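Local coordinates for uncharacterized protein (Helicobacter pylori, PDB 4O5J) that probably mediates attachment of the bacterium to host surfaces as an outer-membrane adhesin, through its extracellular domain, by binding sialic acid-containing glycans, at residues A[104-109]-A[147-152]; A[110-113]-A[118-121]; A[129-134]-A[213-218]; A[153-158]-A[200-205]. All coordinates share one frame; numbering follows the deposited sequence.

Interaction 1. Residues A[104-109]-A[147-152]; sequences NYFTFF and TTYDKM
Phe106 and Phe108 sit on an irregular loop and face Tyr149 on a regular helix, whose turn is documented by the backbone bonds from Lys151 N to Thr147 O (3.1 Å) and from Met152 N to Thr148 O (3.1 Å). The contact is a small aromatic cluster within the mainly helical adhesion domain of SabA, and it joins the loop after helix 82-101 to helix 146-163. Tyr149 bridges the distance. With CG anti to the backbone N (chi1 174°), its ring is carried away from the helix and onto the two phenylalanines.

The outer half of the Phe106 ring lies over one face of the Tyr149 ring, displaced toward its rim. The centroid of the Phe106 ring is 4.8 Å from that of Tyr149, but the planes make 36°, so the pair is oblique and fits neither a parallel stack nor an edge-to-face geometry. The closest approach is at the phenolic end, where Phe106 CZ comes to 3.1 Å from Tyr149 OH and 3.4 Å from Tyr149 CZ.

Phe108 meets the same tyrosine differently, presenting the edge of its ring near the ring plane. One face of that ring is taken up by its own neighbour, since Phe106 CB stands 3.9 Å above the Phe108 ring plane, over the centre. Trp98 and Met144 also pack on Tyr149, which agrees with the burial of all three touching residues. The Phe108 edge reaches Tyr149 through a single ring carbon of the tyrosine, with Phe108 CE1 3.9 Å from Tyr149 CD1.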
loop_
_atom_site.group_PDB
_atom_site.type_symbol
_atom_site.label_atom_id
_atom_site.label_comp_id
_atom_site.label_asym_id
_atom_site.label_seq_id
_atom_site.Cartn_x
_atom_site.Cartn_y
_atom_site.Cartn_z
ATOM N N ASN A 104 -1.936 -24.324 -11.226
ATOM C CA ASN A 104 -1.770 -25.537 -11.996
ATOM C C ASN A 104 -2.373 -26.756 -11.324
ATOM O O ASN A 104 -2.312 -27.867 -11.856
ATOM C CB ASN A 104 -0.320 -25.769 -12.365
ATOM C CG ASN A 104 0.583 -25.915 -11.073
ATOM O OD1 ASN A 104 0.085 -26.194 -9.980
ATOM N ND2 ASN A 104 1.867 -25.705 -11.212
ATOM N N TYR A 105 -2.970 -26.557 -10.142
ATOM C CA TYR A 105 -3.593 -27.661 -9.419
ATOM C C TYR A 105 -4.427 -27.059 -8.307
ATOM O O TYR A 105 -3.864 -26.605 -7.283
ATOM C CB TYR A 105 -2.499 -28.596 -8.873
ATOM C CG TYR A 105 -3.046 -29.862 -8.297
ATOM C CD1 TYR A 105 -3.424 -30.946 -9.121
ATOM C CD2 TYR A 105 -3.173 -30.017 -6.937
ATOM C CE1 TYR A 105 -3.942 -32.121 -8.583
ATOM C CE2 TYR A 105 -3.678 -31.193 -6.390
ATOM C CZ TYR A 105 -4.057 -32.217 -7.199
ATOM O OH TYR A 105 -4.578 -33.333 -6.617
ATOM N N PHE A 106 -5.747 -27.027 -8.490
ATOM C CA PHE A 106 -6.624 -26.256 -7.619
ATOM C C PHE A 106 -6.715 -26.824 -6.190
ATOM O O PHE A 106 -6.520 -28.001 -5.971
ATOM C CB PHE A 106 -8.062 -26.181 -8.166
ATOM C CG PHE A 106 -8.154 -25.901 -9.672
ATOM C CD1 PHE A 106 -7.134 -25.202 -10.321
ATOM C CD2 PHE A 106 -9.272 -26.318 -10.379
ATOM C CE1 PHE A 106 -7.196 -24.935 -11.697
ATOM C CE2 PHE A 106 -9.365 -26.027 -11.793
ATOM C CZ PHE A 106 -8.309 -25.364 -12.441
ATOM N N THR A 107 -7.073 -25.937 -5.267
ATOM C CA THR A 107 -7.386 -26.343 -3.902
ATOM C C THR A 107 -8.893 -26.584 -3.796
ATOM O O THR A 107 -9.452 -26.688 -2.692
ATOM C CB THR A 107 -6.952 -25.254 -2.913
ATOM O OG1 THR A 107 -7.691 -24.062 -3.199
ATOM C CG2 THR A 107 -5.455 -24.978 -3.031
ATOM N N PHE A 108 -9.565 -26.702 -4.951
ATOM C CA PHE A 108 -11.013 -27.006 -4.978
ATOM C C PHE A 108 -11.310 -27.824 -6.232
ATOM O O PHE A 108 -10.483 -27.909 -7.154
ATOM C CB PHE A 108 -11.814 -25.694 -4.975
ATOM C CG PHE A 108 -11.358 -24.708 -6.026
ATOM C CD1 PHE A 108 -11.899 -24.754 -7.348
ATOM C CD2 PHE A 108 -10.401 -23.745 -5.727
ATOM C CE1 PHE A 108 -11.472 -23.832 -8.330
ATOM C CE2 PHE A 108 -9.988 -22.810 -6.700
ATOM C CZ PHE A 108 -10.506 -22.868 -8.020
ATOM N N PHE A 109 -12.502 -28.425 -6.275
ATOM C CA PHE A 109 -12.923 -29.257 -7.384
ATOM C C PHE A 109 -13.919 -28.479 -8.290
ATOM O O PHE A 109 -14.932 -27.943 -7.810
ATOM C CB PHE A 109 -13.623 -30.496 -6.863
ATOM C CG PHE A 109 -14.163 -31.396 -7.938
ATOM C CD1 PHE A 109 -13.312 -32.202 -8.700
ATOM C CD2 PHE A 109 -15.555 -31.424 -8.196
ATOM C CE1 PHE A 109 -13.828 -33.027 -9.714
ATOM C CE2 PHE A 109 -16.071 -32.263 -9.181
ATOM C CZ PHE A 109 -15.208 -33.090 -9.936
ATOM N N THR A 147 -18.842 -22.352 -14.507
ATOM C CA THR A 147 -19.058 -20.989 -15.023
ATOM C C THR A 147 -18.408 -19.974 -14.083
ATOM O O THR A 147 -17.827 -18.977 -14.533
ATOM C CB THR A 147 -20.521 -20.665 -15.116
ATOM O OG1 THR A 147 -21.117 -21.638 -15.937
ATOM C CG2 THR A 147 -20.753 -19.294 -15.699
ATOM N N THR A 148 -18.472 -20.234 -12.777
ATOM C CA THR A 148 -17.825 -19.338 -11.802
ATOM C C THR A 148 -16.311 -19.421 -11.952
ATOM O O THR A 148 -15.616 -18.401 -12.030
ATOM C CB THR A 148 -18.216 -19.709 -10.388
ATOM O OG1 THR A 148 -19.629 -19.578 -10.258
ATOM C CG2 THR A 148 -17.544 -18.791 -9.361
ATOM N N TYR A 149 -15.783 -20.648 -12.059
ATOM C CA TYR A 149 -14.355 -20.798 -12.289
ATOM C C TYR A 149 -13.937 -20.040 -13.563
ATOM O O TYR A 149 -12.909 -19.346 -13.596
ATOM C CB TYR A 149 -13.996 -22.277 -12.398
ATOM C CG TYR A 149 -12.551 -22.411 -12.786
ATOM C CD1 TYR A 149 -11.524 -22.157 -11.851
ATOM C CD2 TYR A 149 -12.171 -22.723 -14.102
ATOM C CE1 TYR A 149 -10.170 -22.209 -12.227
ATOM C CE2 TYR A 149 -10.827 -22.802 -14.480
ATOM C CZ TYR A 149 -9.833 -22.542 -13.533
ATOM O OH TYR A 149 -8.529 -22.610 -13.906
ATOM N N ASP A 150 -14.729 -20.198 -14.651
ATOM C CA ASP A 150 -14.416 -19.483 -15.906
ATOM C C ASP A 150 -14.258 -17.997 -15.702
ATOM O O ASP A 150 -13.271 -17.416 -16.167
ATOM C CB ASP A 150 -15.512 -19.725 -16.979
ATOM C CG ASP A 150 -15.479 -21.171 -17.518
ATOM O OD1 ASP A 150 -16.534 -21.608 -18.028
ATOM O OD2 ASP A 150 -14.422 -21.866 -17.378
ATOM N N LYS A 151 -15.203 -17.381 -14.986
ATOM C CA LYS A 151 -15.055 -15.971 -14.646
ATOM C C LYS A 151 -13.745 -15.661 -13.903
ATOM O O LYS A 151 -13.066 -14.671 -14.217
ATOM C CB LYS A 151 -16.245 -15.483 -13.814
ATOM C CG LYS A 151 -17.593 -15.547 -14.566
ATOM C CD LYS A 151 -18.732 -14.708 -13.944
ATOM C CE LYS A 151 -19.124 -15.178 -12.563
ATOM N NZ LYS A 151 -20.003 -14.139 -11.915
ATOM N N MET A 152 -13.386 -16.491 -12.914
ATOM C CA MET A 152 -12.141 -16.232 -12.170
ATOM C C MET A 152 -10.949 -16.361 -13.093
ATOM O O MET A 152 -10.086 -15.450 -13.144
ATOM C CB MET A 152 -11.970 -17.217 -11.009
ATOM C CG MET A 152 -13.014 -17.049 -9.908
ATOM S SD MET A 152 -12.732 -18.305 -8.584
ATOM C CE MET A 152 -14.059 -17.854 -7.472
#

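Interaction 2. Residues A[110-113]-A[118-121]; sequences VGKK and GQPA
A short antiparallel beta hairpin brings Lys112 and Gln119 together as its hydrogen-bonded pair. Gln119 N donates to Lys112 O at 2.7 Å, and Lys112 N returns a longer bond to Gln119 O at 3.1 Å. A third bond continues the ladder past the strand pairing: Ala121 N reaches Val110 O at 3.0 Å, with a nearly straight N-H...O angle of 175°.

Lys112 and Gln119 put their side chains on the same face of the hairpin, where they cross at about a right angle. The contact is made by the aliphatic base of the lysine, with Lys112 CG 3.4 Å from Gln119 NE2, while the bent lysine chain then runs back over the partner strand toward Ala121.

The chain turns a corner at Gly111. Before it, strand 109-110 pairs in parallel with strand 143-144; after it, strand 112-113 belongs to the hairpin. Its phi of 155° lies in a region open essentially to glycine alone, and with no side chain in the way Gly111 CA approaches Gln119 O to 3.4 Å in a CA-H...O contact.

On the buried side, Val110 has CG1 anti to its amide nitrogen (chi1 173°), which directs that branch at the facing methyl group, while Tyr149 and Gln146 of helix 146-163 cover the valine. Val110 CG1 lies 3.8 Å from Ala121 CB.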
loop_
_atom_site.group_PDB
_atom_site.type_symbol
_atom_site.label_atom_id
_atom_site.label_comp_id
_atom_site.label_asym_id
_atom_site.label_seq_id
_atom_site.Cartn_x
_atom_site.Cartn_y
_atom_site.Cartn_z
ATOM N N VAL A 110 -13.605 -28.373 -9.577
ATOM C CA VAL A 110 -14.498 -27.671 -10.516
ATOM C C VAL A 110 -15.351 -28.710 -11.213
ATOM O O VAL A 110 -14.840 -29.555 -11.934
ATOM C CB VAL A 110 -13.747 -26.865 -11.557
ATOM C CG1 VAL A 110 -14.727 -26.287 -12.632
ATOM C CG2 VAL A 110 -12.949 -25.758 -10.911
ATOM N N GLY A 111 -16.654 -28.668 -10.978
ATOM C CA GLY A 111 -17.580 -29.528 -11.714
ATOM C C GLY A 111 -18.839 -29.745 -10.855
ATOM O O GLY A 111 -19.037 -29.061 -9.805
ATOM N N LYS A 112 -19.697 -30.688 -11.276
ATOM C CA LYS A 112 -21.005 -30.922 -10.635
ATOM C C LYS A 112 -20.798 -32.011 -9.605
ATOM O O LYS A 112 -20.137 -33.027 -9.845
ATOM C CB LYS A 112 -22.154 -31.212 -11.632
ATOM C CG LYS A 112 -21.774 -31.318 -13.122
ATOM C CD LYS A 112 -21.242 -30.016 -13.822
ATOM C CE LYS A 112 -19.934 -30.203 -14.649
ATOM N NZ LYS A 112 -19.372 -28.902 -15.197
ATOM N N LYS A 113 -21.285 -31.729 -8.416
ATOM C CA LYS A 113 -21.011 -32.551 -7.256
ATOM C C LYS A 113 -22.248 -33.421 -6.976
ATOM O O LYS A 113 -23.005 -33.134 -6.064
ATOM C CB LYS A 113 -20.575 -31.650 -6.062
ATOM C CG LYS A 113 -20.388 -32.370 -4.728
ATOM C CD LYS A 113 -19.275 -31.780 -3.867
ATOM C CE LYS A 113 -19.602 -31.752 -2.365
ATOM N NZ LYS A 113 -20.289 -30.424 -2.100
ATOM N N GLY A 118 -18.847 -37.107 -8.265
ATOM C CA GLY A 118 -18.535 -35.797 -8.850
ATOM C C GLY A 118 -18.179 -35.865 -10.317
ATOM O O GLY A 118 -17.368 -36.671 -10.696
ATOM N N GLN A 119 -18.760 -35.013 -11.148
ATOM C CA GLN A 119 -18.421 -35.017 -12.591
ATOM C C GLN A 119 -17.463 -33.839 -12.886
ATOM O O GLN A 119 -17.878 -32.675 -12.891
ATOM C CB GLN A 119 -19.669 -34.924 -13.496
ATOM C CG GLN A 119 -20.959 -35.236 -12.708
ATOM C CD GLN A 119 -22.230 -35.055 -13.519
ATOM O OE1 GLN A 119 -23.312 -35.557 -13.155
ATOM N NE2 GLN A 119 -22.120 -34.325 -14.636
ATOM N N PRO A 120 -16.189 -34.143 -13.153
ATOM C CA PRO A 120 -15.165 -33.074 -13.358
ATOM C C PRO A 120 -15.302 -32.297 -14.661
ATOM O O PRO A 120 -15.518 -32.869 -15.707
ATOM C CB PRO A 120 -13.824 -33.835 -13.356
ATOM C CG PRO A 120 -14.215 -35.289 -13.688
ATOM C CD PRO A 120 -15.647 -35.512 -13.232
ATOM N N ALA A 121 -15.162 -30.991 -14.587
ATOM C CA ALA A 121 -15.086 -30.196 -15.791
ATOM C C ALA A 121 -13.665 -30.423 -16.366
ATOM O O ALA A 121 -12.701 -30.601 -15.627
ATOM C CB ALA A 121 -15.289 -28.731 -15.461
#

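Interaction 3. Residues A[129-134]-A[213-218]; sequences FKTIIE and AMMWKN
Thr131 is the first residue along 129-134 to meet the other segment, touching both Met215 and Asn218 from helix 130-135. The backbone bond from Glu134 N to Lys130 O (3.0 Å) is the helical one here. The facing segment leaves strand 214-215, which pairs antiparallel with strand 234-235, and winds into a 3-10 turn closed by Asn218 N on Met215 O at 2.9 Å.

Thr131 and Asn218 approach from opposite directions, and Thr131 OG1 donates a weak hydrogen bond to Asn218 OD1 at 3.4 Å. Met215 reaches the helix backbone, with Met215 SD 3.5 Å from Thr131 O. The modelled approach of the Met215 methyl to Thr131 CG2 is too short for two carbons and is doubtful.

Next in sequence, Ile132 starts out away from the partner. Its second torsion (chi2 -58°) folds the chain back, and Ile132 CD1 comes to 3.9 Å from Met215 CE, although the exact place of that methyl is uncertain. Ile132 also packs on Cys142, half of the disulfide with Cys136.

The chemistry points to an amide oriented mainly by others: Asn218 OD1 accepts from Asn135 ND2 and Asn218 ND2 donates to Phe106 O. The carbonyl Phe106 O can only accept, which identifies the nitrogen end of the Asn218 amide; the bond from Asn135 ND2 agrees with it. Thr131 adds a weak third link beside the packing of Ile132 and Met215.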
loop_
_atom_site.group_PDB
_atom_site.type_symbol
_atom_site.label_atom_id
_atom_site.label_comp_id
_atom_site.label_asym_id
_atom_site.label_seq_id
_atom_site.Cartn_x
_atom_site.Cartn_y
_atom_site.Cartn_z
ATOM N N PHE A 129 -11.724 -35.782 -8.088
ATOM C CA PHE A 129 -12.828 -35.618 -7.175
ATOM C C PHE A 129 -12.535 -36.239 -5.794
ATOM O O PHE A 129 -13.003 -35.708 -4.775
ATOM C CB PHE A 129 -14.040 -36.289 -7.735
ATOM C CG PHE A 129 -15.240 -36.142 -6.882
ATOM C CD1 PHE A 129 -15.766 -34.873 -6.594
ATOM C CD2 PHE A 129 -15.886 -37.257 -6.381
ATOM C CE1 PHE A 129 -16.906 -34.722 -5.793
ATOM C CE2 PHE A 129 -17.043 -37.102 -5.610
ATOM C CZ PHE A 129 -17.544 -35.829 -5.320
ATOM N N LYS A 130 -11.774 -37.347 -5.739
ATOM C CA LYS A 130 -11.457 -38.022 -4.461
ATOM C C LYS A 130 -10.799 -37.057 -3.476
ATOM O O LYS A 130 -10.789 -37.272 -2.270
ATOM C CB LYS A 130 -10.529 -39.179 -4.707
ATOM C CG LYS A 130 -9.133 -38.803 -5.069
ATOM C CD LYS A 130 -8.319 -40.070 -5.410
ATOM C CE LYS A 130 -6.921 -39.631 -5.884
ATOM N NZ LYS A 130 -6.039 -40.766 -6.271
ATOM N N THR A 131 -10.260 -35.977 -4.013
ATOM C CA THR A 131 -9.654 -34.910 -3.234
ATOM C C THR A 131 -10.679 -34.280 -2.261
ATOM O O THR A 131 -10.327 -33.879 -1.150
ATOM C CB THR A 131 -9.062 -33.925 -4.240
ATOM O OG1 THR A 131 -7.680 -33.890 -4.099
ATOM C CG2 THR A 131 -9.648 -32.576 -4.231
ATOM N N ILE A 132 -11.942 -34.195 -2.667
ATOM C CA ILE A 132 -12.997 -33.675 -1.831
ATOM C C ILE A 132 -13.223 -34.611 -0.612
ATOM O O ILE A 132 -13.358 -34.158 0.528
ATOM C CB ILE A 132 -14.352 -33.588 -2.594
ATOM C CG1 ILE A 132 -14.304 -32.516 -3.677
ATOM C CG2 ILE A 132 -15.536 -33.263 -1.633
ATOM C CD1 ILE A 132 -13.973 -31.140 -3.177
ATOM N N ILE A 133 -13.308 -35.903 -0.859
ATOM C CA ILE A 133 -13.449 -36.878 0.194
ATOM C C ILE A 133 -12.228 -36.793 1.172
ATOM O O ILE A 133 -12.411 -36.737 2.391
ATOM C CB ILE A 133 -13.575 -38.284 -0.391
ATOM C CG1 ILE A 133 -15.014 -38.435 -0.930
ATOM C CG2 ILE A 133 -13.304 -39.377 0.663
ATOM C CD1 ILE A 133 -15.209 -39.665 -1.759
ATOM N N GLU A 134 -11.005 -36.754 0.635
ATOM C CA GLU A 134 -9.798 -36.787 1.428
ATOM C C GLU A 134 -9.625 -35.525 2.236
ATOM O O GLU A 134 -9.309 -35.599 3.432
ATOM C CB GLU A 134 -8.599 -36.979 0.531
ATOM C CG GLU A 134 -8.614 -38.298 -0.203
ATOM C CD GLU A 134 -7.630 -38.327 -1.379
ATOM O OE1 GLU A 134 -7.249 -37.215 -1.875
ATOM O OE2 GLU A 134 -7.223 -39.441 -1.823
ATOM N N ALA A 213 -14.578 -23.612 -0.349
ATOM C CA ALA A 213 -13.415 -23.617 0.581
ATOM C C ALA A 213 -12.169 -24.068 -0.130
ATOM O O ALA A 213 -12.247 -24.878 -1.061
ATOM C CB ALA A 213 -13.745 -24.534 1.773
ATOM N N MET A 214 -11.004 -23.562 0.270
ATOM C CA MET A 214 -9.775 -24.036 -0.332
ATOM C C MET A 214 -9.108 -25.115 0.520
ATOM O O MET A 214 -8.955 -24.965 1.765
ATOM C CB MET A 214 -8.811 -22.852 -0.650
ATOM C CG MET A 214 -8.401 -22.030 0.530
ATOM S SD MET A 214 -7.335 -20.622 0.073
ATOM C CE MET A 214 -5.833 -21.436 -0.518
ATOM N N MET A 215 -8.689 -26.205 -0.122
ATOM C CA MET A 215 -8.035 -27.312 0.566
ATOM C C MET A 215 -6.509 -27.125 0.480
ATOM O O MET A 215 -5.884 -27.513 -0.536
ATOM C CB MET A 215 -8.447 -28.627 -0.090
ATOM C CG MET A 215 -9.947 -28.883 -0.001
ATOM S SD MET A 215 -10.499 -30.412 -0.853
ATOM C CE MET A 215 -10.278 -29.954 -2.594
ATOM N N TRP A 216 -5.906 -26.522 1.491
ATOM C CA TRP A 216 -4.453 -26.275 1.475
ATOM C C TRP A 216 -3.629 -27.540 1.350
ATOM O O TRP A 216 -2.511 -27.493 0.864
ATOM C CB TRP A 216 -3.989 -25.480 2.682
ATOM C CG TRP A 216 -4.373 -24.035 2.627
ATOM C CD1 TRP A 216 -5.619 -23.496 2.843
ATOM C CD2 TRP A 216 -3.474 -22.905 2.400
ATOM N NE1 TRP A 216 -5.571 -22.100 2.723
ATOM C CE2 TRP A 216 -4.279 -21.708 2.464
ATOM C CE3 TRP A 216 -2.097 -22.783 2.163
ATOM C CZ2 TRP A 216 -3.728 -20.446 2.305
ATOM C CZ3 TRP A 216 -1.547 -21.536 1.992
ATOM C CH2 TRP A 216 -2.332 -20.369 2.053
ATOM N N LYS A 217 -4.172 -28.693 1.783
ATOM C CA LYS A 217 -3.448 -29.941 1.650
ATOM C C LYS A 217 -3.200 -30.288 0.171
ATOM O O LYS A 217 -2.241 -31.034 -0.139
ATOM C CB LYS A 217 -4.207 -31.078 2.342
ATOM C CG LYS A 217 -3.453 -32.380 2.390
ATOM C CD LYS A 217 -2.118 -32.226 3.233
ATOM C CE LYS A 217 -1.331 -33.556 3.258
ATOM N NZ LYS A 217 -0.056 -33.418 4.002
ATOM N N ASN A 218 -4.045 -29.755 -0.755
ATOM C CA ASN A 218 -3.815 -29.970 -2.197
ATOM C C ASN A 218 -2.516 -29.297 -2.674
ATOM O O ASN A 218 -1.980 -29.666 -3.741
ATOM C CB ASN A 218 -5.013 -29.465 -3.045
ATOM C CG ASN A 218 -6.120 -30.486 -3.138
ATOM O OD1 ASN A 218 -6.207 -31.419 -2.334
ATOM N ND2 ASN A 218 -7.002 -30.328 -4.157
#

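Interaction 4. Residues A[153-158]-A[200-205]; sequences KKLAED and AQQLMD
Leu155 has the most surface buried here and spreads its isobutyl group over two consecutive residues, Gln202 and Leu203. One branch, Leu155 CD1, lies 3.8 Å from Leu203 N and 3.9 Å from Gln202 CB. The other, Leu155 CD2, meets the amide end of the glutamine at 3.7 Å from Gln202 OE1. The side chains of Leu155 and Gln202 cross at about a right angle. Gln202 touches the leucine with its aliphatic part as well as its carbonyl oxygen.

This is a side-by-side packing of two near-antiparallel helices in the helical domain. The axes of segments 153-158 and 200-205 approach to 9.3 Å, and their directions differ by 151°. The nearest CA atoms of the two segments are those of the leucine pair, where Leu155 CA is 5.9 Å from Leu203 CA and Leu155 CB is 4.2 Å from Leu203 CB.

Leu203 works in the other direction. Its CG is anti to the backbone N (chi1 177°), which carries the branched end across to the small residue after Leu155. Trp98 of helix 82-101 packs against both Ala156 and Leu203, and a glycerol molecule, probably from the crystallisation liquor, lies near Ala156. Leu203 CD2 ends 4.1 Å from Ala156 CA.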
loop_
_atom_site.group_PDB
_atom_site.type_symbol
_atom_site.label_atom_id
_atom_site.label_comp_id
_atom_site.label_asym_id
_atom_site.label_seq_id
_atom_site.Cartn_x
_atom_site.Cartn_y
_atom_site.Cartn_z
ATOM N N LYS A 153 -10.888 -17.487 -13.793
ATOM C CA LYS A 153 -9.742 -17.767 -14.700
ATOM C C LYS A 153 -9.550 -16.610 -15.719
ATOM O O LYS A 153 -8.429 -16.154 -15.973
ATOM C CB LYS A 153 -9.980 -19.083 -15.428
ATOM C CG LYS A 153 -8.814 -19.503 -16.305
ATOM C CD LYS A 153 -7.491 -19.745 -15.474
ATOM C CE LYS A 153 -6.527 -20.483 -16.341
ATOM N NZ LYS A 153 -5.225 -20.815 -15.616
ATOM N N LYS A 154 -10.650 -16.115 -16.290
ATOM C CA LYS A 154 -10.563 -15.031 -17.249
ATOM C C LYS A 154 -9.974 -13.770 -16.586
ATOM O O LYS A 154 -9.026 -13.145 -17.128
ATOM C CB LYS A 154 -11.972 -14.764 -17.860
ATOM C CG LYS A 154 -12.126 -13.475 -18.615
ATOM C CD LYS A 154 -11.281 -13.362 -19.821
ATOM C CE LYS A 154 -11.756 -12.137 -20.730
ATOM N NZ LYS A 154 -10.611 -11.932 -21.713
ATOM N N LEU A 155 -10.496 -13.398 -15.416
ATOM C CA LEU A 155 -9.934 -12.249 -14.671
ATOM C C LEU A 155 -8.444 -12.453 -14.380
ATOM O O LEU A 155 -7.638 -11.500 -14.550
ATOM C CB LEU A 155 -10.686 -12.004 -13.385
ATOM C CG LEU A 155 -12.090 -11.421 -13.548
ATOM C CD1 LEU A 155 -12.864 -11.501 -12.239
ATOM C CD2 LEU A 155 -12.032 -9.971 -14.097
ATOM N N ALA A 156 -8.063 -13.675 -13.983
ATOM C CA ALA A 156 -6.659 -13.978 -13.661
ATOM C C ALA A 156 -5.777 -13.808 -14.892
ATOM O O ALA A 156 -4.669 -13.241 -14.805
ATOM C CB ALA A 156 -6.501 -15.387 -13.075
ATOM N N GLU A 157 -6.241 -14.306 -16.034
ATOM C CA GLU A 157 -5.502 -14.125 -17.298
ATOM C C GLU A 157 -5.404 -12.681 -17.689
ATOM O O GLU A 157 -4.324 -12.240 -18.098
ATOM C CB GLU A 157 -6.132 -14.940 -18.415
ATOM C CG GLU A 157 -5.901 -16.433 -18.211
ATOM C CD GLU A 157 -6.885 -17.281 -19.061
ATOM O OE1 GLU A 157 -7.861 -16.697 -19.640
ATOM O OE2 GLU A 157 -6.691 -18.539 -19.159
ATOM N N ASP A 158 -6.494 -11.916 -17.540
ATOM C CA ASP A 158 -6.454 -10.482 -17.876
ATOM C C ASP A 158 -5.442 -9.751 -16.973
ATOM O O ASP A 158 -4.670 -8.892 -17.423
ATOM C CB ASP A 158 -7.839 -9.835 -17.745
ATOM C CG ASP A 158 -8.806 -10.320 -18.814
ATOM O OD1 ASP A 158 -10.043 -10.126 -18.674
ATOM O OD2 ASP A 158 -8.327 -10.935 -19.807
ATOM N N ALA A 200 -7.734 -6.877 -10.395
ATOM C CA ALA A 200 -7.373 -7.509 -9.110
ATOM C C ALA A 200 -8.579 -7.440 -8.161
ATOM O O ALA A 200 -8.966 -8.464 -7.581
ATOM C CB ALA A 200 -6.177 -6.806 -8.459
ATOM N N GLN A 201 -9.172 -6.263 -8.034
ATOM C CA GLN A 201 -10.315 -6.060 -7.153
ATOM C C GLN A 201 -11.462 -7.048 -7.535
ATOM O O GLN A 201 -12.064 -7.709 -6.679
ATOM C CB GLN A 201 -10.756 -4.607 -7.215
ATOM C CG GLN A 201 -11.988 -4.285 -6.416
ATOM C CD GLN A 201 -11.630 -4.145 -4.971
ATOM O OE1 GLN A 201 -10.911 -3.206 -4.598
ATOM N NE2 GLN A 201 -12.102 -5.084 -4.129
ATOM N N GLN A 202 -11.745 -7.164 -8.837
ATOM C CA GLN A 202 -12.816 -8.036 -9.253
ATOM C C GLN A 202 -12.518 -9.507 -8.931
ATOM O O GLN A 202 -13.414 -10.267 -8.566
ATOM C CB GLN A 202 -13.055 -7.919 -10.783
ATOM C CG GLN A 202 -13.565 -6.543 -11.228
ATOM C CD GLN A 202 -13.782 -6.525 -12.743
ATOM O OE1 GLN A 202 -14.528 -7.326 -13.317
ATOM N NE2 GLN A 202 -13.075 -5.642 -13.386
ATOM N N LEU A 203 -11.289 -9.922 -9.194
ATOM C CA LEU A 203 -10.880 -11.286 -8.915
ATOM C C LEU A 203 -11.003 -11.631 -7.410
ATOM O O LEU A 203 -11.705 -12.607 -7.020
ATOM C CB LEU A 203 -9.480 -11.544 -9.436
ATOM C CG LEU A 203 -8.873 -12.910 -9.158
ATOM C CD1 LEU A 203 -9.804 -14.034 -9.667
ATOM C CD2 LEU A 203 -7.474 -13.020 -9.760
ATOM N N MET A 204 -10.365 -10.825 -6.573
ATOM C CA MET A 204 -10.441 -11.042 -5.112
ATOM C C MET A 204 -11.883 -10.972 -4.632
ATOM O O MET A 204 -12.296 -11.770 -3.768
ATOM C CB MET A 204 -9.603 -10.040 -4.378
ATOM C CG MET A 204 -8.123 -10.115 -4.722
ATOM S SD MET A 204 -7.372 -11.752 -4.428
ATOM C CE MET A 204 -6.875 -11.548 -2.667
ATOM N N ASP A 205 -12.680 -10.044 -5.185
ATOM C CA ASP A 205 -14.110 -9.941 -4.768
ATOM C C ASP A 205 -14.845 -11.228 -5.120
ATOM O O ASP A 205 -15.640 -11.736 -4.324
ATOM C CB ASP A 205 -14.825 -8.800 -5.435
ATOM C CG ASP A 205 -14.406 -7.456 -4.873
ATOM O OD1 ASP A 205 -13.651 -7.479 -3.858
ATOM O OD2 ASP A 205 -14.779 -6.363 -5.437
#

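Overall arrangement
All four contacts lie on the same side of the chain's centre, within the SabA adhesion domain. Interactions 1, 2 and 3 cluster with centres 11 to 13 Å apart; interaction 4 is 12 Å from interaction 1 but about 22 Å and 23 Å from interactions 2 and 3. Interactions 1 and 4 share helix 146-163 and follow in series. The hairpin of interaction 2 falls between the segments of interaction 1, whereas interactions 1 and 3 alternate along the chain and touch, Thr107 O lying 2.7 Å from Met215 N, a probable hydrogen bond. Parts distant in sequence are thus tied together where loops and short strands meet the helices.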